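Local coordinates for protein PKS (PDB 4OQJ) that probably catalyses the condensation that forms 3-oxoacyl chains on acyl carrier protein, as a polyketide synthase of antibiotic biosynthesis, at residues D86-G91 and Q109-A114; A217-I222 and L372-G377. All coordinates share one frame; numbering follows the deposited sequence. Where two conformers were deposited one is given.

Interaction 1. Residues D86-G91 and Q109-A114; sequences DKFDAG and QFLECA
Glu112 reaches from helix 105-121 to the loop backbone at Phe88 and Asp89. Its CB leaves the helix toward the loop, and with the chain straight beyond CG (chi2 -172°) the carboxylate is carried to the loop backbone. CG passes Phe88 CD1 at 4.1 Å, and CD lies at a similar distance from that ring atom. At the tip the oxygens divide the work. OE2 accepts the backbone N-H of Asp89, N to OE2 3.0 Å, in a fairly straight bond that meets the oxygen nearly along its C-O axis; it also lies 3.4 Å from Phe88 CA. OE1 takes a salt bridge from Arg31, which probably helps a buried carboxylate stay ionised. Glutamate thus suits the site by joining an arginine to a loop amide.

Beside this polar grip, Phe88 presents its ring edge to a leucine methyl, CZ to Leu111 CD2 4.0 Å. Gln109 turns its amide oxygen to Arg31 as well.

The loop also pairs with residues 700-702, far downstream in the chain, Phe88 bonding through its backbone with Val702 and Asp89 accepting the backbone N-H of Glu700 at OD2, while Phe88 also touches Ala100 of helix 97-102 and Leu111 meets Leu180 of helix 171-180.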
ATOM      1  N   ASP A  86     -14.082  16.080 -16.817  1.00 15.34           N
ATOM      2  CA  ASP A  86     -13.299  16.121 -18.048  1.00 18.03           C
ATOM      3  C   ASP A  86     -12.313  17.291 -18.124  1.00 20.26           C
ATOM      4  O   ASP A  86     -11.505  17.363 -19.054  1.00 20.88           O
ATOM      5  CB  ASP A  86     -14.249  16.198 -19.247  1.00 22.02           C
ATOM      6  CG  ASP A  86     -15.092  17.476 -19.248  1.00 27.64           C
ATOM      7  OD1 ASP A  86     -15.498  17.935 -18.160  1.00 27.87           O
ATOM      8  OD2 ASP A  86     -15.335  18.032 -20.337  1.00 33.48           O
ATOM      9  N   LYS A  87     -12.397  18.218 -17.172  1.00 20.04           N
ATOM     10  CA  LYS A  87     -11.583  19.446 -17.209  1.00 19.32           C
ATOM     11  C   LYS A  87     -10.246  19.248 -16.504  1.00 15.91           C
ATOM     12  O   LYS A  87     -10.168  18.544 -15.498  1.00 16.28           O
ATOM     13  CB  LYS A  87     -12.339  20.610 -16.567  1.00 20.18           C
ATOM     14  CG  LYS A  87     -13.745  20.845 -17.142  1.00 20.27           C
ATOM     15  CD  LYS A  87     -13.702  21.176 -18.621  1.00 18.72           C
ATOM     16  CE  LYS A  87     -15.065  21.675 -19.138  1.00 21.62           C
ATOM     17  NZ  LYS A  87     -16.172  20.718 -18.840  1.00 24.81           N
ATOM     18  N   PHE A  88      -9.189  19.861 -17.033  1.00 16.42           N
ATOM     19  CA  PHE A  88      -7.848  19.693 -16.460  1.00 18.25           C
ATOM     20  C   PHE A  88      -6.890  20.775 -16.940  1.00 18.42           C
ATOM     21  O   PHE A  88      -6.789  21.056 -18.145  1.00 18.34           O
ATOM     22  CB  PHE A  88      -7.314  18.296 -16.807  1.00 15.47           C
ATOM     23  CG  PHE A  88      -5.916  18.018 -16.324  1.00 15.25           C
ATOM     24  CD1 PHE A  88      -5.644  17.897 -14.972  1.00 13.98           C
ATOM     25  CD2 PHE A  88      -4.882  17.825 -17.237  1.00 14.73           C
ATOM     26  CE1 PHE A  88      -4.358  17.611 -14.524  1.00 13.25           C
ATOM     27  CE2 PHE A  88      -3.584  17.539 -16.809  1.00 15.82           C
ATOM     28  CZ  PHE A  88      -3.318  17.433 -15.447  1.00 13.09           C
ATOM     29  N   ASP A  89      -6.180  21.383 -15.989  1.00 15.87           N
ATOM     30  CA  ASP A  89      -5.266  22.485 -16.298  1.00 19.59           C
ATOM     31  C   ASP A  89      -3.893  21.940 -16.666  1.00 18.94           C
ATOM     32  O   ASP A  89      -2.951  21.975 -15.864  1.00 17.02           O
ATOM     33  CB  ASP A  89      -5.155  23.443 -15.114  1.00 17.46           C
ATOM     34  CG  ASP A  89      -4.486  24.771 -15.483  1.00 18.64           C
ATOM     35  OD1 ASP A  89      -3.744  24.862 -16.498  1.00 15.42           O
ATOM     36  OD2 ASP A  89      -4.713  25.744 -14.740  1.00 17.23           O
ATOM     37  N   ALA A  90      -3.778  21.458 -17.891  1.00 16.89           N
ATOM     38  CA  ALA A  90      -2.571  20.772 -18.318  1.00 16.74           C
ATOM     39  C   ALA A  90      -1.368  21.709 -18.314  1.00 19.44           C
ATOM     40  O   ALA A  90      -0.263  21.301 -17.964  1.00 18.20           O
ATOM     41  CB  ALA A  90      -2.769  20.176 -19.694  1.00 17.34           C
ATOM     42  N   GLY A  91      -1.587  22.965 -18.688  1.00 19.58           N
ATOM     43  CA  GLY A  91      -0.505  23.938 -18.736  1.00 19.72           C
ATOM     44  C   GLY A  91       0.177  24.120 -17.388  1.00 19.46           C
ATOM     45  O   GLY A  91       1.397  24.205 -17.297  1.00 21.57           O
ATOM     46  N   GLN A 109      -8.005  14.312 -12.035  1.00 10.79           N
ATOM     47  CA  GLN A 109      -8.774  14.879 -10.937  1.00 12.25           C
ATOM     48  C   GLN A 109      -8.043  14.670  -9.606  1.00 12.87           C
ATOM     49  O   GLN A 109      -8.083  15.545  -8.734  1.00 13.91           O
ATOM     50  CB  GLN A 109     -10.170  14.261 -10.900  1.00 13.08           C
ATOM     51  CG  GLN A 109     -11.039  14.711 -12.059  1.00 17.10           C
ATOM     52  CD  GLN A 109     -11.470  16.154 -11.938  1.00 19.77           C
ATOM     53  OE1 GLN A 109     -11.908  16.588 -10.882  1.00 19.73           O
ATOM     54  NE2 GLN A 109     -11.343  16.905 -13.023  1.00 20.47           N
ATOM     55  N   PHE A 110      -7.364  13.537  -9.437  1.00 10.63           N
ATOM     56  CA  PHE A 110      -6.647  13.315  -8.180  1.00  8.44           C
ATOM     57  C   PHE A 110      -5.494  14.308  -8.064  1.00 10.54           C
ATOM     58  O   PHE A 110      -5.213  14.815  -6.988  1.00 12.51           O
ATOM     59  CB  PHE A 110      -6.085  11.904  -8.025  1.00  8.36           C
ATOM     60  CG  PHE A 110      -5.416  11.717  -6.698  1.00 10.04           C
ATOM     61  CD1 PHE A 110      -6.184  11.587  -5.541  1.00 12.61           C
ATOM     62  CD2 PHE A 110      -4.051  11.805  -6.577  1.00 10.11           C
ATOM     63  CE1 PHE A 110      -5.577  11.492  -4.304  1.00 15.23           C
ATOM     64  CE2 PHE A 110      -3.430  11.706  -5.341  1.00 10.70           C
ATOM     65  CZ  PHE A 110      -4.188  11.541  -4.208  1.00 10.93           C
ATOM     66  N   LEU A 111      -4.824  14.568  -9.182  1.00 10.53           N
ATOM     67  CA  LEU A 111      -3.707  15.502  -9.208  1.00  9.87           C
ATOM     68  C   LEU A 111      -4.161  16.909  -8.826  1.00 11.11           C
ATOM     69  O   LEU A 111      -3.537  17.568  -7.995  1.00  9.44           O
ATOM     70  CB  LEU A 111      -3.043  15.511 -10.596  1.00  9.69           C
ATOM     71  CG  LEU A 111      -1.907  16.520 -10.822  1.00 12.68           C
ATOM     72  CD1 LEU A 111      -0.831  16.471  -9.698  1.00 12.70           C
ATOM     73  CD2 LEU A 111      -1.251  16.282 -12.168  1.00 14.27           C
ATOM     74  N   GLU A 112      -5.260  17.378  -9.400  1.00 10.01           N
ATOM     75  CA  GLU A 112      -5.732  18.720  -9.039  1.00 10.82           C
ATOM     76  C   GLU A 112      -6.204  18.727  -7.588  1.00 13.01           C
ATOM     77  O   GLU A 112      -5.967  19.690  -6.861  1.00 11.62           O
ATOM     78  CB  GLU A 112      -6.848  19.185  -9.968  1.00  9.67           C
ATOM     79  CG  GLU A 112      -6.360  19.641 -11.322  1.00 12.77           C
ATOM     80  CD  GLU A 112      -7.454  20.284 -12.158  1.00 16.05           C
ATOM     81  OE1 GLU A 112      -8.616  20.345 -11.696  1.00 14.07           O
ATOM     82  OE2 GLU A 112      -7.159  20.742 -13.279  1.00 15.72           O
ATOM     83  N   CYS A 113      -6.867  17.657  -7.160  1.00 12.17           N
ATOM     84  CA  CYS A 113      -7.373  17.592  -5.777  1.00 12.03           C
ATOM     85  C   CYS A 113      -6.227  17.596  -4.731  1.00 12.87           C
ATOM     86  O   CYS A 113      -6.320  18.245  -3.685  1.00 12.45           O
ATOM     87  CB  CYS A 113      -8.241  16.349  -5.588  1.00 11.77           C
ATOM     88  SG  CYS A 113      -9.136  16.328  -4.006  1.00 17.24           S
ATOM     89  N   ALA A 114      -5.153  16.869  -5.020  1.00 11.61           N
ATOM     90  CA  ALA A 114      -3.989  16.838  -4.134  1.00 10.18           C
ATOM     91  C   ALA A 114      -3.330  18.210  -4.038  1.00 10.50           C
ATOM     92  O   ALA A 114      -2.925  18.637  -2.956  1.00 12.45           O
ATOM     93  CB  ALA A 114      -2.977  15.798  -4.620  1.00  9.72           C
TER

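Interaction 2. Residues A217-I222 and L372-G377; sequences AGAAHI and LDTAAG
This is a strand-against-helix-start contact in the interior of a thiolase-type fold, the layered fold to which ketosynthases belong: strand 214-221 of the N-terminal half lies against the turn that opens helix 376-390 of the C-terminal half. The strand is held within its sheet by backbone bonds, Gly218 to Tyr135 and Ala219 to Gly261, and only certain residues look toward the helix start. Ala219 and His221 do so, with Ala220 between them turned away.

Small residues permit close approach. The CA atoms of Ala219 and Ala375 are 4.9 Å apart, a close spacing for two backbones, with only methyl groups as side chains at this point. Ala219 CB rests against the carbonyl of the helix start, 3.4 Å from Thr374 O, which also accepts a bond from Ser196 of helix 195-209. The methyl of Ala375, at the N-cap, sits beside the strand carbonyl, CB to Ala219 O 3.9 Å.

The turn follows directly on His371, in the Val-Gly-His sequence that in ketosynthases probably supplies an active-site histidine. Within it, Ala375 N bonds to Leu372 O, and the same carbonyl oxygen lies 3.2 Å from His221 CB. His221, with CG anti to the backbone N (chi1 170°), carries its imidazole to Asp373, and the two side chains cross at about a right angle; its ND1 is bonded to Gly257 O, which should fix the ring's rotation.

A flat, polar ring suits this place because its ND1 can satisfy a carbonyl while its face takes a methylene. That methylene is Asp373 CB, in a CH-pi contact 3.4 Å from the ring centroid and 8° off the normal. The carboxylate plane beyond it lies 40° from the ring plane, and Asp373 OD2 is 3.3 Å from His221 CD2.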
ATOM      1  N   ALA A 217      -3.224  11.275   1.612  1.00  9.72           N
ATOM      2  CA  ALA A 217      -3.983  10.049   1.427  1.00  8.60           C
ATOM      3  C   ALA A 217      -5.265  10.415   0.717  1.00 12.66           C
ATOM      4  O   ALA A 217      -5.923  11.388   1.080  1.00 13.41           O
ATOM      5  CB  ALA A 217      -4.273   9.367   2.762  1.00 11.73           C
ATOM      6  N   GLY A 218      -5.641   9.645  -0.294  1.00 10.29           N
ATOM      7  CA  GLY A 218      -6.828   9.986  -1.049  1.00 13.90           C
ATOM      8  C   GLY A 218      -7.190   8.967  -2.105  1.00 11.97           C
ATOM      9  O   GLY A 218      -6.557   7.930  -2.222  1.00 10.04           O
ATOM     10  N   ALA A 219      -8.219   9.273  -2.880  1.00 11.18           N
ATOM     11  CA  ALA A 219      -8.725   8.344  -3.860  1.00  8.90           C
ATOM     12  C   ALA A 219      -9.623   9.077  -4.827  1.00 10.40           C
ATOM     13  O   ALA A 219     -10.161  10.133  -4.491  1.00 10.42           O
ATOM     14  CB  ALA A 219      -9.467   7.215  -3.184  1.00  9.02           C
ATOM     15  N   ALA A 220      -9.772   8.528  -6.030  1.00  9.56           N
ATOM     16  CA  ALA A 220     -10.686   9.084  -7.042  1.00  8.45           C
ATOM     17  C   ALA A 220     -11.449   7.951  -7.678  1.00  9.72           C
ATOM     18  O   ALA A 220     -10.878   6.912  -7.950  1.00 11.06           O
ATOM     19  CB  ALA A 220      -9.928   9.839  -8.108  1.00 10.11           C
ATOM     20  N   HIS A 221     -12.730   8.152  -7.927  1.00  8.13           N
ATOM     21  CA  HIS A 221     -13.523   7.183  -8.687  1.00  9.44           C
ATOM     22  C   HIS A 221     -14.384   7.953  -9.668  1.00 10.67           C
ATOM     23  O   HIS A 221     -15.262   8.727  -9.266  1.00 12.34           O
ATOM     24  CB  HIS A 221     -14.414   6.327  -7.797  1.00  9.74           C
ATOM     25  CG  HIS A 221     -15.394   5.495  -8.560  1.00 14.82           C
ATOM     26  ND1 HIS A 221     -16.721   5.846  -8.704  1.00 16.92           N
ATOM     27  CD2 HIS A 221     -15.238   4.335  -9.242  1.00 20.21           C
ATOM     28  CE1 HIS A 221     -17.339   4.934  -9.437  1.00 20.90           C
ATOM     29  NE2 HIS A 221     -16.462   4.007  -9.773  1.00 20.85           N
ATOM     30  N   ILE A 222     -14.114   7.775 -10.951  1.00 13.43           N
ATOM     31  CA  ILE A 222     -14.882   8.475 -11.983  1.00 17.06           C
ATOM     32  C   ILE A 222     -15.163   7.536 -13.124  1.00 18.25           C
ATOM     33  O   ILE A 222     -14.234   7.046 -13.775  1.00 18.76           O
ATOM     34  CB  ILE A 222     -14.150   9.702 -12.536  1.00 20.39           C
ATOM     35  CG1 ILE A 222     -13.758  10.650 -11.411  1.00 24.15           C
ATOM     36  CG2 ILE A 222     -15.053  10.426 -13.530  1.00 21.61           C
ATOM     37  CD1 ILE A 222     -12.801  11.721 -11.836  1.00 31.92           C
ATOM     38  N   LEU A 372     -19.305   6.300  -3.539  1.00 10.81           N
ATOM     39  CA  LEU A 372     -18.179   6.755  -4.367  1.00 11.49           C
ATOM     40  C   LEU A 372     -17.100   5.701  -4.568  1.00 11.46           C
ATOM     41  O   LEU A 372     -15.981   6.008  -5.000  1.00 12.56           O
ATOM     42  CB  LEU A 372     -17.565   8.022  -3.754  1.00 13.12           C
ATOM     43  CG  LEU A 372     -18.138   9.357  -4.257  1.00 20.36           C
ATOM     44  CD1 LEU A 372     -19.618   9.347  -4.257  1.00 16.43           C
ATOM     45  CD2 LEU A 372     -17.640  10.527  -3.422  1.00 21.28           C
ATOM     46  N   ASP A 373     -17.434   4.455  -4.268  1.00 13.08           N
ATOM     47  CA  ASP A 373     -16.577   3.334  -4.642  1.00 14.62           C
ATOM     48  C   ASP A 373     -15.174   3.506  -4.020  1.00 11.67           C
ATOM     49  O   ASP A 373     -15.065   3.586  -2.803  1.00 12.23           O
ATOM     50  CB  ASP A 373     -16.526   3.230  -6.163  1.00 19.04           C
ATOM     51  CG  ASP A 373     -15.980   1.908  -6.645  1.00 28.69           C
ATOM     52  OD1 ASP A 373     -16.718   0.908  -6.563  1.00 38.47           O
ATOM     53  OD2 ASP A 373     -14.821   1.879  -7.116  1.00 29.55           O
ATOM     54  N   THR A 374     -14.115   3.596  -4.822  1.00 10.93           N
ATOM     55  CA  THR A 374     -12.764   3.780  -4.290  0.59 12.00           C
ATOM     56  C   THR A 374     -12.666   4.987  -3.356  1.00  9.69           C
ATOM     57  O   THR A 374     -11.902   4.981  -2.379  1.00 12.15           O
ATOM     58  CB  THR A 374     -11.761   3.951  -5.459  0.59 16.75           C
ATOM     59  OG1 THR A 374     -12.112   3.052  -6.519  0.59 21.60           O
ATOM     60  CG2 THR A 374     -10.336   3.681  -5.015  0.59 11.80           C
ATOM     61  N   ALA A 375     -13.450   6.018  -3.658  1.00  7.81           N
ATOM     62  CA  ALA A 375     -13.432   7.267  -2.893  1.00  8.91           C
ATOM     63  C   ALA A 375     -14.473   7.345  -1.783  1.00 10.40           C
ATOM     64  O   ALA A 375     -14.664   8.406  -1.184  1.00 10.30           O
ATOM     65  CB  ALA A 375     -13.634   8.442  -3.840  1.00 10.32           C
ATOM     66  N   ALA A 376     -15.176   6.253  -1.519  1.00  9.76           N
ATOM     67  CA  ALA A 376     -16.290   6.302  -0.566  1.00 10.41           C
ATOM     68  C   ALA A 376     -15.804   6.703   0.815  1.00  9.91           C
ATOM     69  O   ALA A 376     -16.447   7.484   1.504  1.00 11.29           O
ATOM     70  CB  ALA A 376     -17.005   4.962  -0.503  1.00 10.66           C
ATOM     71  N   GLY A 377     -14.652   6.166   1.207  1.00  8.96           N
ATOM     72  CA  GLY A 377     -14.084   6.460   2.501  1.00 10.49           C
ATOM     73  C   GLY A 377     -13.658   7.906   2.646  1.00 11.84           C
ATOM     74  O   GLY A 377     -13.653   8.435   3.764  1.00 11.85           O
TER

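The two contacts are neighbours, their centres 15 Å apart, and strand 214-221 together with helix 105-121 connects them. Phe110, on the helix of interaction 1 but turned from the loop 86-91, lays its ring against the strand of interaction 2: CE1 is 3.7 Å from Gly218 C, where the absence of a side chain lets the ring come in. Just past the strand's end, Gln109 CG meets Ile222 CD1 at 3.5 Å. Helix 105-121 thus covers one side of the strand while segment 372-377 meets the other. Interaction 2 borders the probable active-site region near His371; in interaction 1 the Leu111 side chain is about 12 Å from a bound potassium ion.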